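Local atomic coordinates of rhamnonate dehydratase (Gibberella zeae PH-1, PDB entry 3FXG), a protein that probably catalyses the magnesium-dependent dehydration of rhamnonate to a 2-keto-3-deoxy sugar acid, as a member of the enolase superfamily. Residues A[95-100]-A[130-135]; A[115-120]-A[279-284]; A[297-302]-A[306-311]; A[332-335]-A[340-343]. One frame throughout, in Å; residues are numbered along the deposited sequence.

Contact 1: A[95-100]-A[130-135]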
loop_
_atom_site.group_PDB
_atom_site.type_symbol
_atom_site.label_atom_id
_atom_site.label_comp_id
_atom_site.label_asym_id
_atom_site.label_seq_id
_atom_site.Cartn_x
_atom_site.Cartn_y
_atom_site.Cartn_z
ATOM N N GLN A 95 42.747 20.445 1.629
ATOM C CA GLN A 95 42.646 20.108 3.043
ATOM C C GLN A 95 42.055 18.725 3.308
ATOM O O GLN A 95 42.462 18.040 4.247
ATOM C CB GLN A 95 41.829 21.170 3.781
ATOM C CG GLN A 95 42.521 22.521 3.896
ATOM C CD GLN A 95 43.833 22.441 4.659
ATOM O OE1 GLN A 95 44.913 22.503 4.070
ATOM N NE2 GLN A 95 43.743 22.290 5.973
ATOM N N HIS A 96 41.111 18.295 2.479
ATOM C CA HIS A 96 40.500 16.995 2.708
ATOM C C HIS A 96 40.791 15.894 1.692
ATOM O O HIS A 96 41.296 14.829 2.044
ATOM C CB HIS A 96 38.978 17.155 2.837
ATOM C CG HIS A 96 38.295 15.976 3.462
ATOM N ND1 HIS A 96 36.925 15.891 3.589
ATOM C CD2 HIS A 96 38.793 14.844 4.015
ATOM C CE1 HIS A 96 36.610 14.759 4.192
ATOM N NE2 HIS A 96 37.724 14.105 4.462
ATOM N N PHE A 97 40.494 16.154 0.426
ATOM C CA PHE A 97 40.642 15.130 -0.598
ATOM C C PHE A 97 42.024 14.765 -1.129
ATOM O O PHE A 97 42.229 13.633 -1.566
ATOM C CB PHE A 97 39.691 15.465 -1.752
ATOM C CG PHE A 97 38.270 15.663 -1.303
ATOM C CD1 PHE A 97 37.590 14.639 -0.644
ATOM C CD2 PHE A 97 37.629 16.886 -1.481
ATOM C CE1 PHE A 97 36.294 14.833 -0.166
ATOM C CE2 PHE A 97 36.335 17.090 -1.007
ATOM C CZ PHE A 97 35.666 16.062 -0.346
ATOM N N GLU A 98 42.980 15.687 -1.076
ATOM C CA GLU A 98 44.313 15.384 -1.593
ATOM C C GLU A 98 44.917 14.112 -0.994
ATOM O O GLU A 98 45.596 13.356 -1.689
ATOM C CB GLU A 98 45.266 16.563 -1.360
ATOM C CG GLU A 98 46.604 16.402 -2.071
ATOM C CD GLU A 98 47.465 17.655 -2.018
ATOM O OE1 GLU A 98 46.910 18.770 -1.915
ATOM O OE2 GLU A 98 48.703 17.524 -2.101
ATOM N N ARG A 99 44.650 13.869 0.285
ATOM C CA ARG A 99 45.187 12.697 0.975
ATOM C C ARG A 99 44.823 11.356 0.335
ATOM O O ARG A 99 45.567 10.385 0.461
ATOM C CB ARG A 99 44.725 12.691 2.439
ATOM C CG ARG A 99 43.256 12.323 2.646
ATOM C CD ARG A 99 42.851 12.517 4.107
ATOM N NE ARG A 99 42.796 13.935 4.467
ATOM C CZ ARG A 99 42.777 14.393 5.715
ATOM N NH1 ARG A 99 42.812 13.547 6.737
ATOM N NH2 ARG A 99 42.723 15.698 5.943
ATOM N N PHE A 100 43.682 11.295 -0.341
ATOM C CA PHE A 100 43.248 10.047 -0.967
ATOM C C PHE A 100 43.819 9.862 -2.367
ATOM O O PHE A 100 43.856 8.747 -2.890
ATOM C CB PHE A 100 41.722 10.017 -1.064
ATOM C CG PHE A 100 41.027 10.247 0.241
ATOM C CD1 PHE A 100 41.037 9.270 1.230
ATOM C CD2 PHE A 100 40.374 11.449 0.493
ATOM C CE1 PHE A 100 40.408 9.486 2.453
ATOM C CE2 PHE A 100 39.743 11.676 1.714
ATOM C CZ PHE A 100 39.761 10.692 2.695
ATOM N N ILE A 130 30.169 17.733 -2.667
ATOM C CA ILE A 130 30.003 16.774 -3.748
ATOM C C ILE A 130 30.443 17.391 -5.074
ATOM O O ILE A 130 30.942 16.695 -5.955
ATOM C CB ILE A 130 28.533 16.298 -3.843
ATOM C CG1 ILE A 130 28.060 15.816 -2.466
ATOM C CG2 ILE A 130 28.411 15.163 -4.848
ATOM C CD1 ILE A 130 28.960 14.755 -1.839
ATOM N N ALA A 131 30.256 18.700 -5.211
ATOM C CA ALA A 131 30.680 19.389 -6.421
ATOM C C ALA A 131 32.211 19.295 -6.507
ATOM O O ALA A 131 32.776 19.131 -7.590
ATOM C CB ALA A 131 30.235 20.855 -6.377
ATOM N N VAL A 132 32.879 19.390 -5.359
ATOM C CA VAL A 132 34.340 19.307 -5.320
ATOM C C VAL A 132 34.783 17.924 -5.788
ATOM O O VAL A 132 35.667 17.789 -6.640
ATOM C CB VAL A 132 34.878 19.545 -3.890
ATOM C CG1 VAL A 132 36.391 19.369 -3.865
ATOM C CG2 VAL A 132 34.496 20.946 -3.420
ATOM N N ILE A 133 34.158 16.897 -5.226
ATOM C CA ILE A 133 34.485 15.531 -5.595
ATOM C C ILE A 133 34.241 15.316 -7.088
ATOM O O ILE A 133 35.016 14.636 -7.755
ATOM C CB ILE A 133 33.637 14.523 -4.789
ATOM C CG1 ILE A 133 33.996 14.626 -3.301
ATOM C CG2 ILE A 133 33.878 13.104 -5.303
ATOM C CD1 ILE A 133 33.138 13.756 -2.396
ATOM N N SER A 134 33.171 15.912 -7.609
ATOM C CA SER A 134 32.831 15.763 -9.024
ATOM C C SER A 134 33.938 16.255 -9.949
ATOM O O SER A 134 34.295 15.584 -10.918
ATOM C CB SER A 134 31.542 16.524 -9.348
ATOM O OG SER A 134 30.450 16.051 -8.579
ATOM N N VAL A 135 34.473 17.436 -9.657
ATOM C CA VAL A 135 35.527 18.007 -10.486
ATOM C C VAL A 135 36.810 17.185 -10.407
ATOM O O VAL A 135 37.520 17.029 -11.402
ATOM C CB VAL A 135 35.806 19.470 -10.084
ATOM C CG1 VAL A 135 36.931 20.039 -10.932
ATOM C CG2 VAL A 135 34.540 20.302 -10.273
#

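Contact 2: A[115-120]-A[279-284]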
loop_
_atom_site.group_PDB
_atom_site.type_symbol
_atom_site.label_atom_id
_atom_site.label_comp_id
_atom_site.label_asym_id
_atom_site.label_seq_id
_atom_site.Cartn_x
_atom_site.Cartn_y
_atom_site.Cartn_z
ATOM N N GLN A 115 35.911 6.604 -1.283
ATOM C CA GLN A 115 36.680 7.171 -0.184
ATOM C C GLN A 115 36.348 8.645 0.031
ATOM O O GLN A 115 36.061 9.066 1.148
ATOM C CB GLN A 115 38.182 6.997 -0.432
ATOM C CG GLN A 115 38.627 5.535 -0.441
ATOM C CD GLN A 115 40.129 5.381 -0.540
ATOM O OE1 GLN A 115 40.794 6.133 -1.252
ATOM N NE2 GLN A 115 40.672 4.389 0.163
HETATM N N MSE A 116 36.376 9.432 -1.038
HETATM C CA MSE A 116 36.075 10.849 -0.908
HETATM C C MSE A 116 34.642 11.079 -0.440
HETATM O O MSE A 116 34.386 11.946 0.395
HETATM C CB MSE A 116 36.307 11.571 -2.241
HETATM C CG MSE A 116 37.764 11.596 -2.694
HETATM SE SE MSE A 116 38.024 12.746 -4.234
HETATM C CE MSE A 116 37.477 11.519 -5.626
ATOM N N TYR A 117 33.706 10.296 -0.967
ATOM C CA TYR A 117 32.305 10.460 -0.589
ATOM C C TYR A 117 32.025 10.036 0.850
ATOM O O TYR A 117 31.418 10.780 1.619
ATOM C CB TYR A 117 31.393 9.660 -1.527
ATOM C CG TYR A 117 29.924 9.911 -1.266
ATOM C CD1 TYR A 117 29.267 10.998 -1.846
ATOM C CD2 TYR A 117 29.201 9.092 -0.395
ATOM C CE1 TYR A 117 27.920 11.265 -1.560
ATOM C CE2 TYR A 117 27.862 9.353 -0.100
ATOM C CZ TYR A 117 27.227 10.439 -0.687
ATOM O OH TYR A 117 25.902 10.694 -0.403
ATOM N N ARG A 118 32.465 8.841 1.222
ATOM C CA ARG A 118 32.206 8.359 2.569
ATOM C C ARG A 118 32.997 9.101 3.642
ATOM O O ARG A 118 32.529 9.248 4.767
ATOM C CB ARG A 118 32.446 6.842 2.641
ATOM C CG ARG A 118 31.402 6.047 1.843
ATOM C CD ARG A 118 31.616 4.538 1.911
ATOM N NE ARG A 118 31.345 3.957 3.229
ATOM C CZ ARG A 118 30.131 3.769 3.746
ATOM N NH1 ARG A 118 29.042 4.119 3.070
ATOM N NH2 ARG A 118 30.000 3.191 4.934
ATOM N N ALA A 119 34.183 9.590 3.292
ATOM C CA ALA A 119 34.997 10.329 4.254
ATOM C C ALA A 119 34.462 11.741 4.494
ATOM O O ALA A 119 34.784 12.366 5.501
ATOM C CB ALA A 119 36.442 10.395 3.778
ATOM N N SER A 120 33.647 12.248 3.572
ATOM C CA SER A 120 33.091 13.589 3.721
ATOM C C SER A 120 31.598 13.578 4.038
ATOM O O SER A 120 30.950 14.625 4.034
ATOM C CB SER A 120 33.332 14.414 2.453
ATOM O OG SER A 120 32.726 13.811 1.322
ATOM N N SER A 279 24.487 12.162 -5.703
ATOM C CA SER A 279 24.799 10.757 -5.406
ATOM C C SER A 279 23.787 9.743 -5.917
ATOM O O SER A 279 22.649 10.083 -6.242
ATOM C CB SER A 279 24.990 10.544 -3.897
ATOM O OG SER A 279 23.761 10.232 -3.258
ATOM N N ARG A 280 24.211 8.483 -5.979
ATOM C CA ARG A 280 23.332 7.421 -6.451
ATOM C C ARG A 280 22.170 7.248 -5.482
ATOM O O ARG A 280 21.078 6.836 -5.871
ATOM C CB ARG A 280 24.107 6.103 -6.610
ATOM C CG ARG A 280 24.841 5.582 -5.366
ATOM C CD ARG A 280 25.599 4.293 -5.721
ATOM N NE ARG A 280 26.334 3.689 -4.608
ATOM C CZ ARG A 280 27.625 3.890 -4.354
ATOM N NH1 ARG A 280 28.347 4.694 -5.127
ATOM N NH2 ARG A 280 28.205 3.261 -3.337
ATOM N N TYR A 281 22.408 7.592 -4.221
ATOM C CA TYR A 281 21.384 7.481 -3.186
ATOM C C TYR A 281 20.330 8.564 -3.360
ATOM O O TYR A 281 19.155 8.359 -3.053
ATOM C CB TYR A 281 22.036 7.604 -1.814
ATOM C CG TYR A 281 23.097 6.558 -1.596
ATOM C CD1 TYR A 281 22.751 5.218 -1.423
ATOM C CD2 TYR A 281 24.448 6.896 -1.603
ATOM C CE1 TYR A 281 23.727 4.238 -1.260
ATOM C CE2 TYR A 281 25.432 5.925 -1.442
ATOM C CZ TYR A 281 25.062 4.599 -1.270
ATOM O OH TYR A 281 26.024 3.632 -1.108
ATOM N N GLY A 282 20.758 9.723 -3.851
ATOM C CA GLY A 282 19.823 10.806 -4.066
ATOM C C GLY A 282 18.956 10.526 -5.277
ATOM O O GLY A 282 17.743 10.728 -5.248
ATOM N N PHE A 283 19.574 10.036 -6.346
ATOM C CA PHE A 283 18.840 9.755 -7.572
ATOM C C PHE A 283 17.945 8.523 -7.549
ATOM O O PHE A 283 16.972 8.456 -8.302
ATOM C CB PHE A 283 19.818 9.701 -8.749
ATOM C CG PHE A 283 20.241 11.061 -9.216
ATOM C CD1 PHE A 283 19.398 11.819 -10.028
ATOM C CD2 PHE A 283 21.421 11.630 -8.756
ATOM C CE1 PHE A 283 19.720 13.130 -10.368
ATOM C CE2 PHE A 283 21.753 12.943 -9.087
ATOM C CZ PHE A 283 20.898 13.693 -9.894
ATOM N N ARG A 284 18.242 7.560 -6.683
ATOM C CA ARG A 284 17.407 6.363 -6.620
ATOM C C ARG A 284 15.963 6.766 -6.307
ATOM O O ARG A 284 15.013 6.133 -6.776
ATOM C CB ARG A 284 17.926 5.385 -5.556
ATOM C CG ARG A 284 17.435 5.643 -4.141
ATOM C CD ARG A 284 18.120 4.700 -3.145
ATOM N NE ARG A 284 17.580 4.846 -1.791
ATOM C CZ ARG A 284 18.080 4.243 -0.716
ATOM N NH1 ARG A 284 19.137 3.449 -0.829
ATOM N NH2 ARG A 284 17.522 4.431 0.474
HETATM O O HOH W 1 23.331 11.949 -1.167
HETATM O O HOH W 2 27.982 5.229 0.655
#

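Contact 3: A[297-302]-A[306-311]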
loop_
_atom_site.group_PDB
_atom_site.type_symbol
_atom_site.label_atom_id
_atom_site.label_comp_id
_atom_site.label_asym_id
_atom_site.label_seq_id
_atom_site.Cartn_x
_atom_site.Cartn_y
_atom_site.Cartn_z
ATOM N N PRO A 297 20.814 15.094 -13.843
ATOM C CA PRO A 297 21.922 15.474 -12.966
ATOM C C PRO A 297 22.936 16.336 -13.703
ATOM O O PRO A 297 23.012 16.298 -14.933
ATOM C CB PRO A 297 22.518 14.127 -12.571
ATOM C CG PRO A 297 22.319 13.315 -13.805
ATOM C CD PRO A 297 20.895 13.669 -14.207
ATOM N N ASP A 298 23.697 17.123 -12.950
ATOM C CA ASP A 298 24.755 17.942 -13.529
ATOM C C ASP A 298 26.010 17.146 -13.181
ATOM O O ASP A 298 26.264 16.870 -12.010
ATOM C CB ASP A 298 24.806 19.329 -12.878
ATOM C CG ASP A 298 25.848 20.230 -13.516
ATOM O OD1 ASP A 298 27.045 19.875 -13.480
ATOM O OD2 ASP A 298 25.475 21.290 -14.061
ATOM N N VAL A 299 26.775 16.757 -14.196
ATOM C CA VAL A 299 27.968 15.950 -13.983
ATOM C C VAL A 299 29.017 16.602 -13.093
ATOM O O VAL A 299 29.805 15.910 -12.450
ATOM C CB VAL A 299 28.623 15.557 -15.325
ATOM C CG1 VAL A 299 29.209 16.776 -15.994
ATOM C CG2 VAL A 299 29.690 14.499 -15.092
HETATM N N MSE A 300 29.032 17.930 -13.054
HETATM C CA MSE A 300 29.998 18.639 -12.225
HETATM C C MSE A 300 29.502 18.819 -10.795
HETATM O O MSE A 300 30.232 19.326 -9.944
HETATM C CB MSE A 300 30.309 20.015 -12.828
HETATM C CG MSE A 300 31.120 19.973 -14.121
HETATM SE SE MSE A 300 31.326 21.741 -14.906
HETATM C CE MSE A 300 29.582 21.871 -15.700
ATOM N N TRP A 301 28.271 18.389 -10.522
ATOM C CA TRP A 301 27.706 18.561 -9.189
ATOM C C TRP A 301 27.317 17.288 -8.432
ATOM O O TRP A 301 27.575 17.186 -7.229
ATOM C CB TRP A 301 26.465 19.465 -9.249
ATOM C CG TRP A 301 26.635 20.783 -9.971
ATOM C CD1 TRP A 301 27.808 21.382 -10.334
ATOM C CD2 TRP A 301 25.587 21.677 -10.380
ATOM N NE1 TRP A 301 27.557 22.593 -10.941
ATOM C CE2 TRP A 301 26.202 22.800 -10.981
ATOM C CE3 TRP A 301 24.187 21.639 -10.296
ATOM C CZ2 TRP A 301 25.466 23.877 -11.496
ATOM C CZ3 TRP A 301 23.452 22.709 -10.809
ATOM C CH2 TRP A 301 24.097 23.814 -11.401
ATOM N N LEU A 302 26.703 16.329 -9.128
ATOM C CA LEU A 302 26.205 15.100 -8.493
ATOM C C LEU A 302 27.212 14.154 -7.852
ATOM O O LEU A 302 26.839 13.353 -6.988
ATOM C CB LEU A 302 25.354 14.287 -9.481
ATOM C CG LEU A 302 26.077 13.152 -10.224
ATOM C CD1 LEU A 302 25.066 12.129 -10.728
ATOM C CD2 LEU A 302 26.899 13.725 -11.365
ATOM N N THR A 306 32.070 8.944 -12.635
ATOM C CA THR A 306 32.021 7.620 -12.025
ATOM C C THR A 306 30.655 7.362 -11.375
ATOM O O THR A 306 30.029 6.332 -11.618
ATOM C CB THR A 306 33.125 7.466 -10.964
ATOM O OG1 THR A 306 34.404 7.691 -11.576
ATOM C CG2 THR A 306 33.098 6.060 -10.360
ATOM N N GLU A 307 30.187 8.304 -10.562
ATOM C CA GLU A 307 28.892 8.146 -9.903
ATOM C C GLU A 307 27.751 8.274 -10.916
ATOM O O GLU A 307 26.728 7.600 -10.795
ATOM C CB GLU A 307 28.721 9.190 -8.795
ATOM C CG GLU A 307 27.432 9.035 -7.976
ATOM C CD GLU A 307 27.514 7.946 -6.911
ATOM O OE1 GLU A 307 27.998 6.833 -7.214
ATOM O OE2 GLU A 307 27.079 8.200 -5.765
ATOM N N LEU A 308 27.926 9.144 -11.911
ATOM C CA LEU A 308 26.902 9.340 -12.934
ATOM C C LEU A 308 26.655 8.053 -13.714
ATOM O O LEU A 308 25.525 7.757 -14.097
ATOM C CB LEU A 308 27.311 10.460 -13.896
ATOM C CG LEU A 308 26.330 10.771 -15.030
ATOM C CD1 LEU A 308 24.942 11.094 -14.465
ATOM C CD2 LEU A 308 26.861 11.944 -15.840
ATOM N N LEU A 309 27.714 7.289 -13.962
ATOM C CA LEU A 309 27.570 6.026 -14.677
ATOM C C LEU A 309 26.657 5.086 -13.886
ATOM O O LEU A 309 25.868 4.342 -14.463
ATOM C CB LEU A 309 28.939 5.366 -14.876
ATOM C CG LEU A 309 29.887 6.070 -15.852
ATOM C CD1 LEU A 309 31.287 5.472 -15.744
ATOM C CD2 LEU A 309 29.348 5.935 -17.266
ATOM N N LYS A 310 26.770 5.125 -12.561
ATOM C CA LYS A 310 25.947 4.271 -11.706
ATOM C C LYS A 310 24.505 4.772 -11.644
ATOM O O LYS A 310 23.567 3.982 -11.570
ATOM C CB LYS A 310 26.539 4.198 -10.296
ATOM C CG LYS A 310 27.903 3.508 -10.250
ATOM C CD LYS A 310 28.384 3.301 -8.828
ATOM C CE LYS A 310 29.713 2.546 -8.804
ATOM N NZ LYS A 310 30.792 3.319 -9.473
ATOM N N VAL A 311 24.336 6.088 -11.665
ATOM C CA VAL A 311 23.004 6.671 -11.642
ATOM C C VAL A 311 22.275 6.300 -12.933
ATOM O O VAL A 311 21.103 5.923 -12.910
ATOM C CB VAL A 311 23.082 8.210 -11.510
ATOM C CG1 VAL A 311 21.738 8.846 -11.863
ATOM C CG2 VAL A 311 23.483 8.580 -10.084
#

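Contact 4: A[332-335]-A[340-343]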
loop_
_atom_site.group_PDB
_atom_site.type_symbol
_atom_site.label_atom_id
_atom_site.label_comp_id
_atom_site.label_asym_id
_atom_site.label_seq_id
_atom_site.Cartn_x
_atom_site.Cartn_y
_atom_site.Cartn_z
ATOM N N TYR A 332 28.754 15.575 -22.834
ATOM C CA TYR A 332 28.737 15.040 -24.194
ATOM C C TYR A 332 29.296 13.622 -24.240
ATOM O O TYR A 332 28.699 12.731 -24.843
ATOM C CB TYR A 332 29.546 15.927 -25.153
ATOM C CG TYR A 332 29.153 17.387 -25.131
ATOM C CD1 TYR A 332 27.894 17.784 -24.680
ATOM C CD2 TYR A 332 30.042 18.377 -25.557
ATOM C CE1 TYR A 332 27.531 19.123 -24.649
ATOM C CE2 TYR A 332 29.686 19.722 -25.531
ATOM C CZ TYR A 332 28.430 20.085 -25.074
ATOM O OH TYR A 332 28.067 21.409 -25.024
ATOM N N HIS A 333 30.440 13.411 -23.597
ATOM C CA HIS A 333 31.058 12.092 -23.599
ATOM C C HIS A 333 30.175 11.054 -22.924
ATOM O O HIS A 333 30.196 9.878 -23.283
ATOM C CB HIS A 333 32.428 12.141 -22.917
ATOM C CG HIS A 333 33.521 12.674 -23.793
ATOM N ND1 HIS A 333 33.618 14.004 -24.143
ATOM C CD2 HIS A 333 34.573 12.054 -24.380
ATOM C CE1 HIS A 333 34.684 14.182 -24.903
ATOM N NE2 HIS A 333 35.281 13.015 -25.062
ATOM N N PHE A 334 29.395 11.498 -21.948
ATOM C CA PHE A 334 28.500 10.598 -21.240
ATOM C C PHE A 334 27.274 10.272 -22.093
ATOM O O PHE A 334 26.946 9.103 -22.298
ATOM C CB PHE A 334 28.057 11.229 -19.919
ATOM C CG PHE A 334 27.046 10.415 -19.175
ATOM C CD1 PHE A 334 27.411 9.232 -18.547
ATOM C CD2 PHE A 334 25.715 10.817 -19.129
ATOM C CE1 PHE A 334 26.464 8.456 -17.884
ATOM C CE2 PHE A 334 24.761 10.047 -18.469
ATOM C CZ PHE A 334 25.139 8.866 -17.847
ATOM N N GLN A 335 26.602 11.307 -22.590
ATOM C CA GLN A 335 25.401 11.126 -23.405
ATOM C C GLN A 335 25.584 10.268 -24.645
ATOM O O GLN A 335 24.679 9.537 -25.043
ATOM C CB GLN A 335 24.837 12.482 -23.849
ATOM C CG GLN A 335 24.144 13.274 -22.760
ATOM C CD GLN A 335 23.219 12.417 -21.920
ATOM O OE1 GLN A 335 23.676 11.642 -21.082
ATOM N NE2 GLN A 335 21.913 12.544 -22.145
ATOM N N ASN A 340 20.504 4.776 -22.350
ATOM C CA ASN A 340 19.363 5.613 -21.975
ATOM C C ASN A 340 19.667 7.109 -21.842
ATOM O O ASN A 340 19.196 7.766 -20.914
ATOM C CB ASN A 340 18.767 5.096 -20.662
ATOM C CG ASN A 340 19.750 5.168 -19.506
ATOM O OD1 ASN A 340 20.951 4.946 -19.683
ATOM N ND2 ASN A 340 19.243 5.460 -18.311
ATOM N N THR A 341 20.446 7.642 -22.779
ATOM C CA THR A 341 20.811 9.061 -22.782
ATOM C C THR A 341 20.539 9.554 -24.203
ATOM O O THR A 341 21.460 9.736 -24.997
ATOM C CB THR A 341 22.300 9.227 -22.415
ATOM O OG1 THR A 341 23.093 8.319 -23.192
ATOM C CG2 THR A 341 22.514 8.923 -20.936
ATOM N N PRO A 342 19.253 9.788 -24.526
ATOM C CA PRO A 342 18.704 10.239 -25.813
ATOM C C PRO A 342 19.156 11.548 -26.449
ATOM O O PRO A 342 19.254 11.640 -27.672
ATOM C CB PRO A 342 17.200 10.220 -25.560
ATOM C CG PRO A 342 17.112 10.647 -24.143
ATOM C CD PRO A 342 18.202 9.814 -23.489
ATOM N N PHE A 343 19.405 12.566 -25.640
ATOM C CA PHE A 343 19.824 13.842 -26.192
ATOM C C PHE A 343 20.532 14.689 -25.162
ATOM O O PHE A 343 20.748 14.260 -24.030
ATOM C CB PHE A 343 18.621 14.583 -26.780
ATOM C CG PHE A 343 17.400 14.549 -25.905
ATOM C CD1 PHE A 343 17.289 15.393 -24.807
ATOM C CD2 PHE A 343 16.367 13.659 -26.174
ATOM C CE1 PHE A 343 16.160 15.350 -23.984
ATOM C CE2 PHE A 343 15.235 13.607 -25.357
ATOM C CZ PHE A 343 15.137 14.457 -24.258
#

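Contact 1: A[95-100]-A[130-135]
The ring of F97 meets I133 and V132 across two helices, and everything that passes between the segments is apolar. A CH-pi contact makes one half: I133 CG1 stands over one ring face, 4.1 Å from the centroid of the F97 ring and 26° off its normal, shifted toward the rim at CZ. The opposite face carries CG of H96, also near the rim. Because chi1 of I133 is -65°, its ethyl branch swings to the N side of the backbone, and CD1 runs on to 4.0 Å from F97 CZ. Plain van der Waals packing makes the other half, with V132 CG1 coming obliquely to 3.7 Å from F97 CE2. Helices 86-101 and 128-148 belong to the capping domain that enolase-superfamily enzymes place beside their barrel; helix 109-119 joins them, offering M116 to F97 and F113 to I133, while V135 turns to strand 66-73. No hydrogen bond joins the segments; within them R99 NH2 reaches Q95 O (2.9 Å) in the carbonyl plane, and I130 O takes N and OG of S134, one from each face of its plane. At the outer side, R99 NH1 and H96 NE2 bond to S58 O and W59 O of the second subunit.

Contact 2: A[115-120]-A[279-284]
The phenol of Y117 comes to S279 obliquely, its CE1 3.8 Å from S279 CB, and its hydroxyl also lies near Y281, with Y117 OH 4.2 Å from Y281 CD2. One face of the Y281 ring carries CG of its own neighbour R280, over the centre and 3.9 Å above the plane; the R280 guanidinium in turn has Y281 CE2 on one face, toward the rim. At the edge of the R118 guanidinium, in its plane, sits a water. With CG of Y117 opposite the backbone N (chi1 -174°), the ring projects from helix 109-119 toward S279.

No direct hydrogen bond joins the segments; two waters do so instead. One donates to Y117 OH (3.0 Å) and to S279 OG (2.7 Å). The other accepts from R118 NH1 (2.9 Å) and donates to Y281 OH (3.1 Å). The stronger partners of both phenols lie on other chains: D254 of the second subunit for Y117 OH, D319 of the third for Y281 OH. R280 NH1 forms salt bridges to E114 and E307.

Between these two segments, then, the capping domain and the barrel are joined through buried phenols and ordered water rather than by direct hydrogen bonds, and the hydroxyl network is completed by neighbouring subunits.

Contact 3: A[297-302]-A[306-311]
P297, V299 and L302, on the loop that leads from strand 294-295 of the barrel into helix 305-316, pack against L308 of that helix. The two methyls of L308 divide the work: CD1 touches P297 and L302, CD2 touches V299. A chi1 of 180° extends L308 toward the loop, where it crosses all three partners at about a right angle. P297 CG and L308 CD1 are a close-packed carbon pair at 3.5 Å. L308 CD2 lies 3.9 Å from V299 CG2, and L302 CD1 the same distance from L308 CD1. L302 also slides past V311 in the opposite sense, its CD1 3.9 Å from V311 CG2. F283 closes this apolar patch from helix 279-287, touching P297, L302 and V311.

D298 turns its side chain away from the helix. Its OD1 accepts M300 N at 2.8 Å in an Asx turn, while its backbone O takes N of W301 and of L302, closing a turn over 298-302. OD2 is hydrogen-bonded to H325 ND1 and Y28 OH. An aspartate after the sixth barrel strand, bonded to a histidine after the seventh, is the His-Asp dyad typical of the mandelate racemase branch of the enolase superfamily, which D298 and H325 probably form here.

Contact 4: A[332-335]-A[340-343]
Bent at chi2 (-45°), the side chain of Q335 doubles back from the end of its helix and lays its amide beside T341, while chi1 of T341 (48°) sets OG1 between backbone N and carbonyl carbon, facing Q335 O. Two hydrogen bonds follow, one from each segment. T341 OG1 donates to Q335 O at 2.7 Å, approaching from clearly outside the carbonyl plane. Q335 NE2 donates to F343 O at 2.8 Å, nearly straight (172°) and with the acceptor lying in the amide plane. The same nitrogen also bonds to V322 O, so both its acceptors are backbone carbonyls, which fixes the rotation of the buried amide.

The methyl of T341 is squeezed between two groups: CG2 lies 3.0 Å from Q335 OE1 and 3.5 Å from F334 CE2, the F334 and T341 side chains crossing at about a right angle. Two acceptors, Q335 O and T341 O, stand only 3.2 Å apart without a bond between them. K161 NZ donates to Q335 O and weakly to T341 O, so its positive charge probably eases the crowding of these two oxygens at the C-terminal end of the helix.

The contact thus folds the last turn of helix 329-335 onto the loop that runs into strand 344-347, which lies parallel to strand 163-169. F334 continues onto L308 and A312 of helix 305-316, Q335 rests on L164 of strand 163-169 and Q344 of strand 344-347, and F343 meets W182 edge-to-face.

From the N terminus, contact 1 closes the span from helix 86-101 to helix 128-148 within the capping domain. Contact 2 starts inside that span, on helix 109-119, and so crosses contact 1; it closes far along the chain, at helix 279-287, tying cap to barrel. Contacts 3 and 4 follow in series as short local closures of the barrel, neither nested in the other. H96 and F100 against A119 join contacts 1 and 2, and a probable hydrogen bond from S279 N to L302 O joins contacts 2 and 3. I130 packs on the carbonyls of W301 and L302, linking contact 1 to contact 3, and L309 on F334 leads from contact 3 to contact 4.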